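Local coordinates for protein pilin, type IV (Thermus thermophilus, PDB 4BHR) that probably serves as a pilin-family subunit in type IV pilus biogenesis, represented here by the soluble domain without its N-terminal transmembrane helix, at residues Ala7-Tyr10 and Val11-Ala15; Leu29-Leu32 and Pro33-Cys36; Ser76-Ser79 and Ser80-Gln83. All coordinates share one frame; numbering follows the deposited sequence.

Interaction 1: Ala7-Tyr10 and Val11-Ala15; sequences AQAY and VRNVA
A first torsion of -180° swings the Tyr10 ring opposite the backbone N and down the flank of the helix, while Val14, one turn later, sets CG2 beside its own N; these two torsions bring methyl and ring together. Val14 CG2 lies over one face of the Tyr10 ring, 3.8 Å from the centroid and 17° off the ring normal, displaced slightly toward the rim. Its nearest ring atoms are CE2 and CZ, with CZ 3.7 Å away, so the CH-pi contact falls on the phenol half of the ring. The same methyl approaches Tyr10 O at 3.2 Å and thus fills the corner between ring and backbone. Here the i to i+4 spacing of an alpha-helix places a beta-branched side chain over an aromatic one.

The scaffold beneath is four successive i+4 to i backbone hydrogen bonds of the helix. Val11 N to Ala7 O (2.9 Å) is the straightest, at 163°, and Val14 N to Tyr10 O (2.8 Å) belongs to the very pair that makes the ring contact. On the exposed flank Asn13 folds its amide back over the preceding turn. Its ND2 comes 3.1 Å from Ala9 O, but at a poor angle for bonding, and that carbonyl is instead taken by Asn13 N at 2.8 Å.

The Tyr10 hydroxyl is hydrogen-bonded to the backbone O of Val40, and its side chain packs on Cys36, Pro43 and Pro44, which ties helix 6-20 to the loops beside the disulfide. Elsewhere the helix lies against the antiparallel sheet: Ala7, Val11, Val14 and Ala15 pack on strand 61-67, and Gln8, Val11 and Arg12 touch strands 74-78 and 83-87; Ala15 also touches Phe77.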
loop_
_atom_site.group_PDB
_atom_site.type_symbol
_atom_site.label_atom_id
_atom_site.label_comp_id
_atom_site.label_asym_id
_atom_site.label_seq_id
_atom_site.Cartn_x
_atom_site.Cartn_y
_atom_site.Cartn_z
ATOM N N ALA A 7 4.145 10.272 -5.435
ATOM C CA ALA A 7 3.418 9.613 -4.349
ATOM C C ALA A 7 2.593 8.442 -4.888
ATOM O O ALA A 7 2.600 7.342 -4.301
ATOM C CB ALA A 7 2.536 10.608 -3.608
ATOM N N GLN A 8 1.920 8.645 -6.022
ATOM C CA GLN A 8 1.167 7.535 -6.608
ATOM C C GLN A 8 2.053 6.383 -7.006
ATOM O O GLN A 8 1.714 5.226 -6.752
ATOM C CB GLN A 8 0.417 7.977 -7.827
ATOM C CG GLN A 8 -0.583 9.065 -7.588
ATOM C CD GLN A 8 -1.083 9.623 -8.901
ATOM O OE1 GLN A 8 -1.019 10.851 -9.127
ATOM N NE2 GLN A 8 -1.568 8.738 -9.787
ATOM N N ALA A 9 3.206 6.688 -7.609
ATOM C CA ALA A 9 4.161 5.679 -7.970
ATOM C C ALA A 9 4.633 4.891 -6.760
ATOM O O ALA A 9 4.655 3.628 -6.793
ATOM C CB ALA A 9 5.360 6.322 -8.681
ATOM N N TYR A 10 4.958 5.618 -5.683
ATOM C CA TYR A 10 5.383 4.967 -4.460
ATOM C C TYR A 10 4.296 4.015 -3.931
ATOM O O TYR A 10 4.605 2.905 -3.544
ATOM C CB TYR A 10 5.710 5.995 -3.390
ATOM C CG TYR A 10 6.176 5.377 -2.074
ATOM C CD1 TYR A 10 7.420 4.766 -1.969
ATOM C CD2 TYR A 10 5.362 5.400 -0.949
ATOM C CE1 TYR A 10 7.851 4.228 -0.776
ATOM C CE2 TYR A 10 5.788 4.842 0.257
ATOM C CZ TYR A 10 7.041 4.279 0.345
ATOM O OH TYR A 10 7.468 3.736 1.531
ATOM N N VAL A 11 3.045 4.470 -3.912
ATOM C CA VAL A 11 1.934 3.636 -3.442
ATOM C C VAL A 11 1.798 2.348 -4.250
ATOM O O VAL A 11 1.642 1.240 -3.677
ATOM C CB VAL A 11 0.617 4.441 -3.369
ATOM C CG1 VAL A 11 -0.591 3.552 -3.392
ATOM C CG2 VAL A 11 0.663 5.395 -2.163
ATOM N N ARG A 12 1.931 2.458 -5.580
ATOM C CA ARG A 12 1.762 1.312 -6.433
ATOM C C ARG A 12 2.945 0.368 -6.251
ATOM O O ARG A 12 2.773 -0.850 -6.260
ATOM C CB ARG A 12 1.605 1.737 -7.895
ATOM C CG ARG A 12 1.245 0.574 -8.837
ATOM C CD ARG A 12 -0.085 -0.037 -8.477
ATOM N NE ARG A 12 -0.463 -1.236 -9.250
ATOM C CZ ARG A 12 -0.060 -2.458 -8.944
ATOM N NH1 ARG A 12 0.797 -2.656 -7.937
ATOM N NH2 ARG A 12 -0.477 -3.477 -9.667
ATOM N N ASN A 13 4.151 0.937 -6.098
ATOM C CA ASN A 13 5.322 0.141 -5.888
ATOM C C ASN A 13 5.298 -0.583 -4.519
ATOM O O ASN A 13 5.717 -1.744 -4.402
ATOM C CB ASN A 13 6.595 0.985 -6.086
ATOM C CG ASN A 13 6.743 1.518 -7.530
ATOM O OD1 ASN A 13 6.221 0.956 -8.520
ATOM N ND2 ASN A 13 7.450 2.638 -7.647
ATOM N N VAL A 14 4.739 0.071 -3.497
ATOM C CA VAL A 14 4.529 -0.577 -2.200
ATOM C C VAL A 14 3.583 -1.749 -2.371
ATOM O O VAL A 14 3.797 -2.841 -1.828
ATOM C CB VAL A 14 4.005 0.407 -1.140
ATOM C CG1 VAL A 14 3.498 -0.342 0.100
ATOM C CG2 VAL A 14 5.084 1.382 -0.728
ATOM N N ALA A 15 2.508 -1.531 -3.112
ATOM C CA ALA A 15 1.560 -2.631 -3.358
ATOM C C ALA A 15 2.192 -3.843 -4.061
ATOM O O ALA A 15 2.006 -4.971 -3.630
ATOM C CB ALA A 15 0.339 -2.117 -4.135
#

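Interaction 2: Leu29-Leu32 and Pro33-Cys36; sequences LPQL and PQAC
A cis-proline bend leads the loop after helix 6-20 into the short edge strand 34-35, and the side chain of Gln34 reaches back across it to Gln31. Gln34 NE2 donates to the backbone O of Gln31 at 3.1 Å, with an N-H...O angle of 160°. The carbonyl oxygen lies almost in the plane of the Gln34 amide, yet the donor stands well above the carbonyl plane, 58° out of it. With CG beside the backbone N (chi1 -61°) and a bend at chi2, the Gln34 chain curls back so that CG also passes 3.3 Å from Gln31 O. Across the cis bond, Leu32 CD2 approaches Gln34 CG at 4.2 Å, and the Leu32 side chain also packs on Val52, Ala54 and Phe61 of the sheet. Gln34, two residues before the disulfide-bonded Cys36, is joined to Val52 by backbone hydrogen bonding. Replacing Gln34 with alanine removes the amide, and the Gln31 carbonyl would probably be left without this donor and the loop without its side-chain link across the bend. A single neutral amide thus spans the bend at the surface, its bond straight at the donor but reaching the acceptor off its plane.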
loop_
_atom_site.group_PDB
_atom_site.type_symbol
_atom_site.label_atom_id
_atom_site.label_comp_id
_atom_site.label_asym_id
_atom_site.label_seq_id
_atom_site.Cartn_x
_atom_site.Cartn_y
_atom_site.Cartn_z
ATOM N N LEU A 29 -1.211 -13.301 3.175
ATOM C CA LEU A 29 -0.463 -12.024 3.225
ATOM C C LEU A 29 0.531 -11.995 4.387
ATOM O O LEU A 29 0.362 -12.736 5.351
ATOM C CB LEU A 29 -1.445 -10.869 3.461
ATOM C CG LEU A 29 -2.246 -10.437 2.239
ATOM C CD1 LEU A 29 -3.237 -9.415 2.740
ATOM C CD2 LEU A 29 -1.383 -9.831 1.160
ATOM N N PRO A 30 1.582 -11.147 4.298
ATOM C CA PRO A 30 2.434 -10.964 5.493
ATOM C C PRO A 30 1.622 -10.311 6.599
ATOM O O PRO A 30 0.466 -9.894 6.353
ATOM C CB PRO A 30 3.529 -10.011 5.015
ATOM C CG PRO A 30 2.969 -9.314 3.808
ATOM C CD PRO A 30 1.970 -10.277 3.178
ATOM N N GLN A 31 2.203 -10.239 7.801
ATOM C CA GLN A 31 1.534 -9.666 8.972
ATOM C C GLN A 31 1.313 -8.157 8.727
ATOM O O GLN A 31 2.247 -7.436 8.416
ATOM C CB GLN A 31 2.464 -9.782 10.178
ATOM C CG GLN A 31 1.912 -9.173 11.460
ATOM C CD GLN A 31 0.641 -9.845 11.936
ATOM O OE1 GLN A 31 0.543 -11.067 11.904
ATOM N NE2 GLN A 31 -0.357 -9.043 12.361
ATOM N N LEU A 32 0.064 -7.744 8.851
ATOM C CA LEU A 32 -0.361 -6.376 8.640
ATOM C C LEU A 32 -1.189 -5.940 9.836
ATOM O O LEU A 32 -1.742 -6.810 10.546
ATOM C CB LEU A 32 -1.224 -6.308 7.372
ATOM C CG LEU A 32 -0.461 -6.536 6.043
ATOM C CD1 LEU A 32 -1.442 -6.526 4.880
ATOM C CD2 LEU A 32 0.572 -5.428 5.849
ATOM N N PRO A 33 -1.285 -4.621 10.090
ATOM C CA PRO A 33 -0.722 -3.522 9.277
ATOM C C PRO A 33 0.738 -3.165 9.529
ATOM O O PRO A 33 1.338 -3.556 10.544
ATOM C CB PRO A 33 -1.559 -2.329 9.698
ATOM C CG PRO A 33 -1.803 -2.594 11.172
ATOM C CD PRO A 33 -2.009 -4.091 11.261
ATOM N N GLN A 34 1.338 -2.458 8.557
ATOM C CA GLN A 34 2.764 -2.054 8.659
ATOM C C GLN A 34 2.925 -0.725 7.987
ATOM O O GLN A 34 2.150 -0.378 7.122
ATOM C CB GLN A 34 3.719 -3.025 7.943
ATOM C CG GLN A 34 3.690 -4.454 8.490
ATOM C CD GLN A 34 4.143 -4.603 9.943
ATOM O OE1 GLN A 34 4.802 -3.724 10.518
ATOM N NE2 GLN A 34 3.769 -5.747 10.560
ATOM N N ALA A 35 3.933 0.034 8.409
ATOM C CA ALA A 35 4.367 1.202 7.648
ATOM C C ALA A 35 4.842 0.803 6.236
ATOM O O ALA A 35 5.407 -0.252 6.040
ATOM C CB ALA A 35 5.541 1.876 8.397
ATOM N N CYS A 36 4.624 1.688 5.269
ATOM C CA CYS A 36 4.956 1.347 3.896
ATOM C C CYS A 36 6.439 1.169 3.769
ATOM O O CYS A 36 6.884 0.509 2.804
ATOM C CB CYS A 36 4.516 2.446 2.942
ATOM S SG CYS A 36 2.733 2.532 2.761
#

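Interaction 3: Ser76-Ser79 and Ser80-Gln83; sequences SFDS and STGQ
Asp78 gathers much of the turn that follows it, and its side chain grips Ser80 with two bonds. Asp78 OD1 accepts from both Ser80 N and Ser80 OG, each at 2.9 Å, and the two donors arrive from the same face of the carboxylate, well above its plane. The carboxylate is set over the turn by a first torsion that carries CG anti to the backbone N (chi1 -179°). Asn55 ND2 adds a further hydrogen bond to OD1, so this one oxygen is heavily engaged. The main-chain oxygen is doubly used as well: Gly82 N donates to Asp78 O at 2.8 Å, close to the line of the C=O bond, and Thr81 N at 3.1 Å from above the carbonyl plane.

The chain here is the beta-hairpin turn between strands 74-78 and 83-87. Gly82 and Gln83 both face Asp78, forming a G1 beta bulge; the positive phi of Gly82 (76°) is one that glycine accepts readily. Thr81 OG1 takes a hydrogen bond from Gln83 N at 3.2 Å, an ST turn at the end of the loop. On the inner side Phe77 CZ rests 3.6 Å from Gly82 CA, the glycine sitting at the outer end of a ring that packs on helix 6-20 and meets Phe84 edge-to-face.

Within the bulge, Asp78 N reaches Gln83 O at a longer 3.2 Å. At the outer bend, looser and closer to solvent, a water donates to Ser79 O at 2.8 Å and weakly to Ser80 O. Ser79 OG turns instead to Asn60 and Phe61 N, whereas Ser80, Thr81 and Gln83 lie on the exposed side of the hairpin.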
loop_
_atom_site.group_PDB
_atom_site.type_symbol
_atom_site.label_atom_id
_atom_site.label_comp_id
_atom_site.label_asym_id
_atom_site.label_seq_id
_atom_site.Cartn_x
_atom_site.Cartn_y
_atom_site.Cartn_z
ATOM N N SER A 76 -4.700 6.148 -2.357
ATOM C CA SER A 76 -4.906 4.750 -1.905
ATOM C C SER A 76 -4.843 3.809 -3.021
ATOM O O SER A 76 -5.142 4.186 -4.137
ATOM C CB SER A 76 -6.344 4.607 -1.419
ATOM O OG SER A 76 -6.197 4.421 -0.097
ATOM N N PHE A 77 -4.419 2.567 -2.762
ATOM C CA PHE A 77 -4.503 1.548 -3.783
ATOM C C PHE A 77 -5.058 0.298 -3.124
ATOM O O PHE A 77 -4.573 -0.102 -2.085
ATOM C CB PHE A 77 -3.135 1.259 -4.437
ATOM C CG PHE A 77 -3.198 0.145 -5.419
ATOM C CD1 PHE A 77 -3.046 -1.182 -4.984
ATOM C CD2 PHE A 77 -3.375 0.403 -6.778
ATOM C CE1 PHE A 77 -3.070 -2.224 -5.910
ATOM C CE2 PHE A 77 -3.383 -0.615 -7.694
ATOM C CZ PHE A 77 -3.249 -1.942 -7.244
ATOM N N ASP A 78 -6.106 -0.284 -3.701
ATOM C CA ASP A 78 -6.833 -1.441 -3.087
ATOM C C ASP A 78 -6.617 -2.631 -3.969
ATOM O O ASP A 78 -6.954 -2.598 -5.148
ATOM C CB ASP A 78 -8.343 -1.086 -3.003
ATOM C CG ASP A 78 -9.185 -2.191 -2.352
ATOM O OD1 ASP A 78 -8.669 -3.312 -2.150
ATOM O OD2 ASP A 78 -10.365 -1.915 -2.035
ATOM N N SER A 79 -5.888 -3.654 -3.466
ATOM C CA SER A 79 -5.508 -4.761 -4.342
ATOM C C SER A 79 -6.710 -5.549 -4.777
ATOM O O SER A 79 -6.652 -6.296 -5.732
ATOM C CB SER A 79 -4.547 -5.716 -3.629
ATOM O OG SER A 79 -5.160 -6.384 -2.546
ATOM N N SER A 80 -7.810 -5.371 -4.056
ATOM C CA SER A 80 -9.018 -6.143 -4.349
ATOM C C SER A 80 -9.686 -5.630 -5.621
ATOM O O SER A 80 -10.416 -6.371 -6.265
ATOM C CB SER A 80 -9.995 -6.133 -3.169
ATOM O OG SER A 80 -10.831 -5.003 -3.214
ATOM N N THR A 81 -9.404 -4.370 -5.987
ATOM C CA THR A 81 -9.908 -3.762 -7.214
ATOM C C THR A 81 -8.822 -3.421 -8.240
ATOM O O THR A 81 -9.090 -3.273 -9.446
ATOM C CB THR A 81 -10.672 -2.455 -6.916
ATOM O OG1 THR A 81 -9.756 -1.491 -6.397
ATOM C CG2 THR A 81 -11.773 -2.700 -5.884
ATOM N N GLY A 82 -7.589 -3.307 -7.755
ATOM C CA GLY A 82 -6.441 -3.050 -8.586
ATOM C C GLY A 82 -6.475 -1.585 -8.982
ATOM O O GLY A 82 -5.767 -1.186 -9.896
ATOM N N GLN A 83 -7.260 -0.799 -8.240
ATOM C CA GLN A 83 -7.470 0.630 -8.545
ATOM C C GLN A 83 -6.926 1.584 -7.497
ATOM O O GLN A 83 -7.031 1.338 -6.311
ATOM C CB GLN A 83 -8.979 0.893 -8.649
ATOM C CG GLN A 83 -9.689 0.133 -9.774
ATOM C CD GLN A 83 -11.196 0.329 -9.726
ATOM O OE1 GLN A 83 -11.722 1.013 -8.847
ATOM N NE2 GLN A 83 -11.893 -0.275 -10.654
HETATM O O HOH W 1 -8.033 -8.506 -6.801
#

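In the fold
Interaction 1 is the most buried of the three, a helix whose buried side packs on the sheet, whereas interactions 2 and 3 are surface contacts near opposite ends of that sheet, at strand 34-35 and at the turn between 74-78 and 83-87. The helix meets both: Tyr10 and Val14 pack on Cys36 of the disulfide, and Val11, Arg12 and Ala15 on Phe77. Interactions 2 and 3, centres about 15 Å apart, do not touch, but belong to the same sheet. The chemistry follows the position: CH-pi packing over regular helical hydrogen bonds on the buried side of the helix, one side-chain amide spanning a cis-proline bend at one edge, and a carboxylate with several donors, and a water on the turn's backbone, at the other.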